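Local coordinates for BexL (Amycolatopsis orientalis, PDB 4XRW), which probably acts as a di-domain aromatase/cyclase that cyclises and aromatises the polyketide intermediate of the BE-7585A biosynthetic pathway, at residues G77-W82 / L217-M222; V247-T252 / M257-G262. All blocks are in the same frame, centred on the assembly; numbering follows the deposited sequence.

Overall arrangement
BexL carries two helix-grip domains in one chain, each with a seven-stranded antiparallel sheet of strand order 1-7-6-5-4-3-2. Contact 1 runs between the domains: 77-82 leads into strand 80-89 of the first sheet, and 217-222 lies on strand 217-225 of the second. Contact 2 follows it along the chain and stays within the second sheet, where strands 245-250 and 257-268 form a hairpin. Strand 231-241 separates the hairpin from strand 217-225. The centres of the contacts are 13 Å apart and their nearest atoms about 5 Å, without touching. Lys249 in contact 2 also bonds to carbonyls of the first domain, so the second sheet meets its partner domain at both places.

Contact 1. Residues G77-W82 / L217-M222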
ATOM      1  N   GLY A  77      -9.040   2.744   9.870  1.00 22.77           N
ATOM      2  CA  GLY A  77      -8.821   2.028  11.116  1.00 24.69           C
ATOM      3  C   GLY A  77      -9.423   0.642  11.171  1.00 23.21           C
ATOM      4  O   GLY A  77      -9.194  -0.111  12.136  1.00 26.46           O
ATOM      5  N   GLU A  78     -10.156   0.279  10.123  1.00 24.71           N
ATOM      6  CA  GLU A  78     -10.815  -1.024  10.052  1.00 22.96           C
ATOM      7  C   GLU A  78     -10.570  -1.648   8.695  1.00 25.35           C
ATOM      8  O   GLU A  78     -11.443  -1.625   7.811  1.00 25.59           O
ATOM      9  CB  GLU A  78     -12.307  -0.856  10.314  1.00 29.52           C
ATOM     10  CG  GLU A  78     -13.083  -2.116  10.522  1.00 35.10           C
ATOM     11  CD  GLU A  78     -14.528  -1.802  10.885  1.00 44.90           C
ATOM     12  OE1 GLU A  78     -15.382  -1.769   9.974  1.00 45.78           O
ATOM     13  OE2 GLU A  78     -14.792  -1.548  12.081  1.00 46.96           O
ATOM     14  N   PRO A  79      -9.366  -2.199   8.496  1.00 20.22           N
ATOM     15  CA  PRO A  79      -9.029  -2.703   7.166  1.00 20.40           C
ATOM     16  C   PRO A  79     -10.026  -3.692   6.615  1.00 19.55           C
ATOM     17  O   PRO A  79     -10.620  -4.470   7.362  1.00 20.39           O
ATOM     18  CB  PRO A  79      -7.681  -3.399   7.376  1.00 21.55           C
ATOM     19  CG  PRO A  79      -7.137  -2.787   8.625  1.00 22.81           C
ATOM     20  CD  PRO A  79      -8.318  -2.492   9.487  1.00 22.49           C
ATOM     21  N   LYS A  80     -10.157  -3.696   5.294  1.00 21.66           N
ATOM     22  CA  LYS A  80     -11.138  -4.542   4.643  1.00 22.17           C
ATOM     23  C   LYS A  80     -10.757  -4.741   3.196  1.00 22.96           C
ATOM     24  O   LYS A  80      -9.836  -4.094   2.699  1.00 19.59           O
ATOM     25  CB  LYS A  80     -12.528  -3.924   4.733  1.00 26.27           C
ATOM     26  CG  LYS A  80     -12.632  -2.530   4.141  1.00 27.49           C
ATOM     27  CD  LYS A  80     -14.070  -1.922   4.336  1.00 41.63           C
ATOM     28  CE  LYS A  80     -14.654  -2.067   5.795  1.00 51.62           C
ATOM     29  NZ  LYS A  80     -13.971  -1.327   6.953  1.00 35.34           N
ATOM     30  N   ASN A  81     -11.396  -5.715   2.560  1.00 23.35           N
ATOM     31  CA  ASN A  81     -11.257  -5.873   1.119  1.00 17.20           C
ATOM     32  C   ASN A  81     -12.620  -5.843   0.441  1.00 21.66           C
ATOM     33  O   ASN A  81     -13.654  -6.112   1.063  1.00 24.11           O
ATOM     34  CB  ASN A  81     -10.471  -7.135   0.749  1.00 21.93           C
ATOM     35  CG  ASN A  81     -11.273  -8.402   0.807  1.00 29.49           C
ATOM     36  OD1 ASN A  81     -12.120  -8.652  -0.049  1.00 35.55           O
ATOM     37  ND2 ASN A  81     -10.964  -9.248   1.769  1.00 38.90           N
ATOM     38  N   TRP A  82     -12.595  -5.464  -0.831  1.00 23.28           N
ATOM     39  CA  TRP A  82     -13.799  -5.469  -1.679  1.00 23.18           C
ATOM     40  C   TRP A  82     -13.371  -5.672  -3.130  1.00 22.13           C
ATOM     41  O   TRP A  82     -12.186  -5.634  -3.455  1.00 19.01           O
ATOM     42  CB  TRP A  82     -14.599  -4.181  -1.514  1.00 22.29           C
ATOM     43  CG  TRP A  82     -13.964  -2.956  -2.063  1.00 24.70           C
ATOM     44  CD1 TRP A  82     -14.143  -2.417  -3.304  1.00 24.25           C
ATOM     45  CD2 TRP A  82     -13.057  -2.093  -1.374  1.00 27.56           C
ATOM     46  NE1 TRP A  82     -13.402  -1.261  -3.429  1.00 25.59           N
ATOM     47  CE2 TRP A  82     -12.723  -1.048  -2.255  1.00 24.41           C
ATOM     48  CE3 TRP A  82     -12.495  -2.110  -0.094  1.00 27.80           C
ATOM     49  CZ2 TRP A  82     -11.846  -0.030  -1.905  1.00 24.35           C
ATOM     50  CZ3 TRP A  82     -11.620  -1.089   0.259  1.00 30.32           C
ATOM     51  CH2 TRP A  82     -11.314  -0.059  -0.641  1.00 28.25           C
ATOM     52  N   LEU A 217      -5.712 -10.969   6.902  1.00 24.25           N
ATOM     53  CA  LEU A 217      -5.635  -9.521   6.987  1.00 20.14           C
ATOM     54  C   LEU A 217      -5.206  -9.188   8.403  1.00 21.25           C
ATOM     55  O   LEU A 217      -5.927  -9.482   9.348  1.00 27.70           O
ATOM     56  CB  LEU A 217      -6.981  -8.889   6.636  1.00 29.14           C
ATOM     57  CG  LEU A 217      -7.028  -7.373   6.503  1.00 21.08           C
ATOM     58  CD1 LEU A 217      -5.966  -6.817   5.617  1.00 22.53           C
ATOM     59  CD2 LEU A 217      -8.423  -6.974   5.937  1.00 22.35           C
ATOM     60  N   GLN A 218      -4.031  -8.587   8.555  1.00 16.16           N
ATOM     61  CA  GLN A 218      -3.435  -8.373   9.870  1.00 16.65           C
ATOM     62  C   GLN A 218      -3.166  -6.882  10.132  1.00 16.47           C
ATOM     63  O   GLN A 218      -2.759  -6.163   9.188  1.00 16.12           O
ATOM     64  CB  GLN A 218      -2.119  -9.126   9.968  1.00 16.61           C
ATOM     65  CG  GLN A 218      -2.191 -10.618   9.840  1.00 17.53           C
ATOM     66  CD  GLN A 218      -0.827 -11.262   9.893  1.00 20.03           C
ATOM     67  OE1 GLN A 218       0.165 -10.668   9.491  1.00 20.26           O
ATOM     68  NE2 GLN A 218      -0.769 -12.473  10.418  1.00 22.78           N
ATOM     69  N   VAL A 219      -3.374  -6.444  11.386  1.00 15.39           N
ATOM     70  CA  VAL A 219      -2.906  -5.165  11.848  1.00 16.25           C
ATOM     71  C   VAL A 219      -1.799  -5.499  12.840  1.00 16.49           C
ATOM     72  O   VAL A 219      -2.041  -6.078  13.892  1.00 19.42           O
ATOM     73  CB  VAL A 219      -4.016  -4.315  12.479  1.00 18.77           C
ATOM     74  CG1 VAL A 219      -3.440  -3.003  12.963  1.00 18.37           C
ATOM     75  CG2 VAL A 219      -5.117  -4.090  11.455  1.00 20.29           C
ATOM     76  N   LEU A 220      -0.579  -5.208  12.437  1.00 17.44           N
ATOM     77  CA  LEU A 220       0.601  -5.601  13.224  1.00 15.74           C
ATOM     78  C   LEU A 220       1.153  -4.373  13.885  1.00 18.41           C
ATOM     79  O   LEU A 220       1.623  -3.463  13.225  1.00 20.12           O
ATOM     80  CB  LEU A 220       1.629  -6.276  12.327  1.00 16.49           C
ATOM     81  CG  LEU A 220       2.967  -6.619  12.963  1.00 18.05           C
ATOM     82  CD1 LEU A 220       2.752  -7.521  14.181  1.00 21.91           C
ATOM     83  CD2 LEU A 220       3.819  -7.299  11.880  1.00 21.82           C
ATOM     84  N   ARG A 221       1.034  -4.327  15.208  1.00 14.74           N
ATOM     85  CA  ARG A 221       1.677  -3.318  15.990  1.00 14.27           C
ATOM     86  C   ARG A 221       2.794  -3.955  16.767  1.00 17.73           C
ATOM     87  O   ARG A 221       2.603  -5.016  17.375  1.00 21.20           O
ATOM     88  CB  ARG A 221       0.699  -2.631  16.927  1.00 19.85           C
ATOM     89  CG  ARG A 221      -0.366  -1.899  16.181  1.00 22.26           C
ATOM     90  CD  ARG A 221      -1.392  -1.311  17.168  1.00 22.61           C
ATOM     91  NE  ARG A 221      -0.807  -0.260  18.012  1.00 23.87           N
ATOM     92  CZ  ARG A 221      -0.815   1.049  17.711  1.00 20.66           C
ATOM     93  NH1 ARG A 221      -1.355   1.488  16.589  1.00 23.70           N
ATOM     94  NH2 ARG A 221      -0.282   1.917  18.542  1.00 22.42           N
ATOM     95  N   MET A 222       3.964  -3.350  16.693  1.00 17.54           N
ATOM     96  CA  MET A 222       5.085  -3.930  17.435  1.00 19.77           C
ATOM     97  C   MET A 222       6.027  -2.908  17.994  1.00 18.96           C
ATOM     98  O   MET A 222       6.142  -1.809  17.488  1.00 17.89           O
ATOM     99  CB  MET A 222       5.827  -4.928  16.571  1.00 21.53           C
ATOM    100  CG  MET A 222       6.336  -4.448  15.297  1.00 28.57           C
ATOM    101  SD  MET A 222       6.931  -5.896  14.365  1.00 34.14           S
ATOM    102  CE  MET A 222       8.676  -5.548  14.305  1.00 37.11           C
TER
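Pro79 and Leu217 mark the closest backbone approach of 77-82 to 217-222, with 7.6 Å between Pro79 CA and Leu217 CA, a gap that side chains bridge by apolar contact rather than by strand pairing. The Pro79 ring points at strand 217-222 and meets two side chains there. Pro79 CB lies 3.9 Å from Leu217 CD2, while Pro79 CG comes within 3.7 Å of Val219 CG2, the ring and the valine crossing at about a right angle. With CG anti to the backbone N (chi1 -172°) the Leu217 branch reaches toward Pro79, and chi2 sets CD2 over the flat face of the Pro79-Lys80 peptide. Leu217 CD2 is 3.6 Å from Pro79 O and 3.8 Å from Lys80 N. In Val219 it is the branch lying beside the backbone N that touches proline.

Leu217 and Val219, two residues apart, share one face of strand 217-225; Gln218 between them points away and bonds to Arg238, Glu212 and the carbonyl of Asp193. This is an interdomain contact of two helix-grip units: Pro79 sits in the turn joining strands 67-73 and 80-89 of the first sheet, and its partners begin a strand of the second. Backbone bonds of Lys80 with Ala73 and of Val219 with Arg211 tie each side into its own sheet.

The turn has its own polar brace, directed away from the apolar patch. Bends at chi1, chi3 and chi4 curl the Lys80 chain back, so that Lys80 NZ reaches Glu78 O at 2.7 Å, in the carbonyl plane with a C=O...N angle of 153°. A weak salt bridge adds Glu78 OE1, 3.4 Å from Lys80 NZ. The carbonyl gripped by the lysine belongs to the peptide joining Glu78 to Pro79.

Contact 2. Residues V247-T252 / M257-G262; sequences VYKQTT and MTLHTG
His260 ND1 donates to Gln250 OE1 at 2.7 Å, nearly straight at 171°, and the oxygen lies in the imidazole plane although the amide plane is turned 75° from it. The other end of the amide is also held: Gln250 NE2 donates to Thr252 O at 2.8 Å, fixing its flip. At the backbone, one direct and one water-mediated bond join the same pair: Gln250 N donates to His260 O at 2.9 Å, and a water that accepts from His260 N and donates to Gln250 O stands in for the reciprocal bond.

Strands 245-250 and 257-268 form an antiparallel hairpin of the second helix-grip sheet. Tyr248 and Gly262 are a hydrogen-bonded pair, with Tyr248 N 2.9 Å from Gly262 O and Gly262 N 3.0 Å from Tyr248 O. The tyrosine takes the rotamer with CG between backbone N and carbonyl carbon (chi1 64°), folding its ring across the glycine; Gly262 CA lies over the face in a CH-pi contact, 3.8 Å from the Tyr248 ring centroid. The Tyr248 edge is directed toward the His260 face in an offset T-shaped pair, centroids 6.0 Å apart. His260 NE2 is hydrogen-bonded in turn to His280 ND1, on strand 274-284.

On the opposite face, Lys249 CE packs 3.7 Å from Thr261 CG2 and against Leu259. Lys249 NZ continues into the first domain, bonding to the carbonyls of Pro48, Pro52 and Thr54.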
ATOM      1  N   VAL A 247       2.134  -9.025   1.744  1.00 15.84           N
ATOM      2  CA  VAL A 247       2.258  -7.652   1.295  1.00 15.49           C
ATOM      3  C   VAL A 247       1.841  -6.709   2.418  1.00 16.49           C
ATOM      4  O   VAL A 247       0.884  -7.021   3.141  1.00 18.97           O
ATOM      5  CB  VAL A 247       1.351  -7.361   0.057  1.00 19.78           C
ATOM      6  CG1 VAL A 247       1.540  -5.903  -0.383  1.00 23.22           C
ATOM      7  CG2 VAL A 247       1.659  -8.316  -1.092  1.00 25.26           C
ATOM      8  N   TYR A 248       2.540  -5.608   2.613  1.00 14.99           N
ATOM      9  CA  TYR A 248       2.184  -4.730   3.721  1.00 17.91           C
ATOM     10  C   TYR A 248       2.431  -3.275   3.432  1.00 17.01           C
ATOM     11  O   TYR A 248       3.123  -2.907   2.459  1.00 18.00           O
ATOM     12  CB  TYR A 248       2.924  -5.144   5.010  1.00 16.47           C
ATOM     13  CG  TYR A 248       4.436  -5.024   4.947  1.00 18.78           C
ATOM     14  CD1 TYR A 248       5.077  -3.897   5.420  1.00 23.63           C
ATOM     15  CD2 TYR A 248       5.209  -6.055   4.418  1.00 20.17           C
ATOM     16  CE1 TYR A 248       6.473  -3.789   5.383  1.00 23.15           C
ATOM     17  CE2 TYR A 248       6.603  -5.959   4.372  1.00 21.73           C
ATOM     18  CZ  TYR A 248       7.216  -4.812   4.845  1.00 25.24           C
ATOM     19  OH  TYR A 248       8.586  -4.682   4.813  1.00 27.80           O
ATOM     20  N   LYS A 249       1.807  -2.452   4.266  1.00 15.94           N
ATOM     21  CA  LYS A 249       1.996  -1.016   4.253  1.00 15.93           C
ATOM     22  C   LYS A 249       2.113  -0.531   5.674  1.00 20.37           C
ATOM     23  O   LYS A 249       1.305  -0.935   6.536  1.00 18.56           O
ATOM     24  CB  LYS A 249       0.828  -0.288   3.546  1.00 16.41           C
ATOM     25  CG  LYS A 249       0.854   1.219   3.761  1.00 20.28           C
ATOM     26  CD  LYS A 249      -0.194   1.937   2.925  1.00 19.08           C
ATOM     27  CE  LYS A 249       0.273   2.238   1.515  1.00 21.17           C
ATOM     28  NZ  LYS A 249      -0.737   3.040   0.705  1.00 21.39           N
ATOM     29  N   GLN A 250       3.103   0.329   5.911  1.00 17.95           N
ATOM     30  CA  GLN A 250       3.285   0.948   7.217  1.00 18.64           C
ATOM     31  C   GLN A 250       2.305   2.095   7.375  1.00 20.42           C
ATOM     32  O   GLN A 250       2.244   3.008   6.541  1.00 21.80           O
ATOM     33  CB  GLN A 250       4.721   1.445   7.407  1.00 18.06           C
ATOM     34  CG  GLN A 250       5.014   1.871   8.793  1.00 18.95           C
ATOM     35  CD  GLN A 250       6.516   2.101   9.074  1.00 23.40           C
ATOM     36  OE1 GLN A 250       7.362   1.478   8.463  1.00 24.71           O
ATOM     37  NE2 GLN A 250       6.819   2.966  10.033  1.00 24.52           N
ATOM     38  N   THR A 251       1.512   2.055   8.434  1.00 18.13           N
ATOM     39  CA  THR A 251       0.472   3.074   8.609  1.00 19.59           C
ATOM     40  C   THR A 251       0.824   4.172   9.602  1.00 25.41           C
ATOM     41  O   THR A 251       0.181   5.233   9.611  1.00 28.36           O
ATOM     42  CB  THR A 251      -0.836   2.419   9.038  1.00 22.51           C
ATOM     43  OG1 THR A 251      -0.581   1.604  10.172  1.00 25.27           O
ATOM     44  CG2 THR A 251      -1.388   1.571   7.886  1.00 27.04           C
ATOM     45  N   THR A 252       1.846   3.946  10.422  1.00 21.40           N
ATOM     46  CA  THR A 252       2.369   4.965  11.320  1.00 18.41           C
ATOM     47  C   THR A 252       3.790   5.281  10.849  1.00 23.33           C
ATOM     48  O   THR A 252       4.701   4.477  11.034  1.00 22.90           O
ATOM     49  CB  THR A 252       2.371   4.493  12.780  1.00 22.41           C
ATOM     50  OG1 THR A 252       3.086   3.259  12.866  1.00 19.59           O
ATOM     51  CG2 THR A 252       0.942   4.282  13.300  1.00 26.71           C
ATOM     52  N   MET A 257       9.833   9.399   6.217  1.00 24.77           N
ATOM     53  CA  MET A 257       9.147   8.666   5.158  1.00 27.39           C
ATOM     54  C   MET A 257       7.727   9.180   4.991  1.00 25.53           C
ATOM     55  O   MET A 257       6.991   9.366   5.963  1.00 27.02           O
ATOM     56  CB  MET A 257       9.129   7.141   5.450  1.00 26.81           C
ATOM     57  CG  MET A 257      10.494   6.474   5.564  1.00 28.58           C
ATOM     58  SD  MET A 257      10.413   4.670   5.679  1.00 33.40           S
ATOM     59  CE  MET A 257       9.624   4.541   7.245  1.00 28.26           C
ATOM     60  N   THR A 258       7.349   9.423   3.745  1.00 24.52           N
ATOM     61  CA  THR A 258       5.966   9.707   3.421  1.00 24.81           C
ATOM     62  C   THR A 258       5.227   8.423   3.042  1.00 23.91           C
ATOM     63  O   THR A 258       4.003   8.375   3.121  1.00 23.69           O
ATOM     64  CB  THR A 258       5.852  10.700   2.270  1.00 30.58           C
ATOM     65  OG1 THR A 258       6.557  10.182   1.151  1.00 43.11           O
ATOM     66  CG2 THR A 258       6.457  12.000   2.659  1.00 28.09           C
ATOM     67  N   LEU A 259       5.967   7.395   2.633  1.00 21.91           N
ATOM     68  CA  LEU A 259       5.386   6.100   2.314  1.00 22.41           C
ATOM     69  C   LEU A 259       6.395   5.017   2.599  1.00 18.55           C
ATOM     70  O   LEU A 259       7.586   5.181   2.363  1.00 22.06           O
ATOM     71  CB  LEU A 259       4.962   6.035   0.834  1.00 23.00           C
ATOM     72  CG  LEU A 259       4.501   4.645   0.359  1.00 24.14           C
ATOM     73  CD1 LEU A 259       3.094   4.678  -0.158  1.00 29.22           C
ATOM     74  CD2 LEU A 259       5.457   4.046  -0.653  1.00 27.92           C
ATOM     75  N   HIS A 260       5.912   3.884   3.084  1.00 19.01           N
ATOM     76  CA  HIS A 260       6.728   2.700   3.195  1.00 17.20           C
ATOM     77  C   HIS A 260       5.834   1.483   3.007  1.00 17.27           C
ATOM     78  O   HIS A 260       4.973   1.206   3.839  1.00 19.54           O
ATOM     79  CB  HIS A 260       7.433   2.626   4.553  1.00 20.26           C
ATOM     80  CG  HIS A 260       8.156   1.336   4.760  1.00 20.44           C
ATOM     81  ND1 HIS A 260       8.276   0.730   5.994  1.00 23.55           N
ATOM     82  CD2 HIS A 260       8.767   0.519   3.877  1.00 21.91           C
ATOM     83  CE1 HIS A 260       8.926  -0.409   5.860  1.00 23.21           C
ATOM     84  NE2 HIS A 260       9.241  -0.556   4.589  1.00 24.44           N
ATOM     85  N   THR A 261       6.047   0.778   1.918  1.00 18.28           N
ATOM     86  CA  THR A 261       5.360  -0.450   1.628  1.00 15.90           C
ATOM     87  C   THR A 261       6.428  -1.529   1.473  1.00 19.42           C
ATOM     88  O   THR A 261       7.621  -1.235   1.269  1.00 20.76           O
ATOM     89  CB  THR A 261       4.524  -0.363   0.343  1.00 18.38           C
ATOM     90  OG1 THR A 261       5.383  -0.100  -0.755  1.00 21.94           O
ATOM     91  CG2 THR A 261       3.486   0.731   0.427  1.00 20.08           C
ATOM     92  N   GLY A 262       6.010  -2.768   1.590  1.00 18.25           N
ATOM     93  CA  GLY A 262       6.920  -3.887   1.431  1.00 20.75           C
ATOM     94  C   GLY A 262       6.212  -5.155   1.042  1.00 21.02           C
ATOM     95  O   GLY A 262       4.977  -5.246   1.031  1.00 17.18           O
TER
HETATM   96  O   HOH W   1       3.146   3.939   3.938  1.00 19.48           O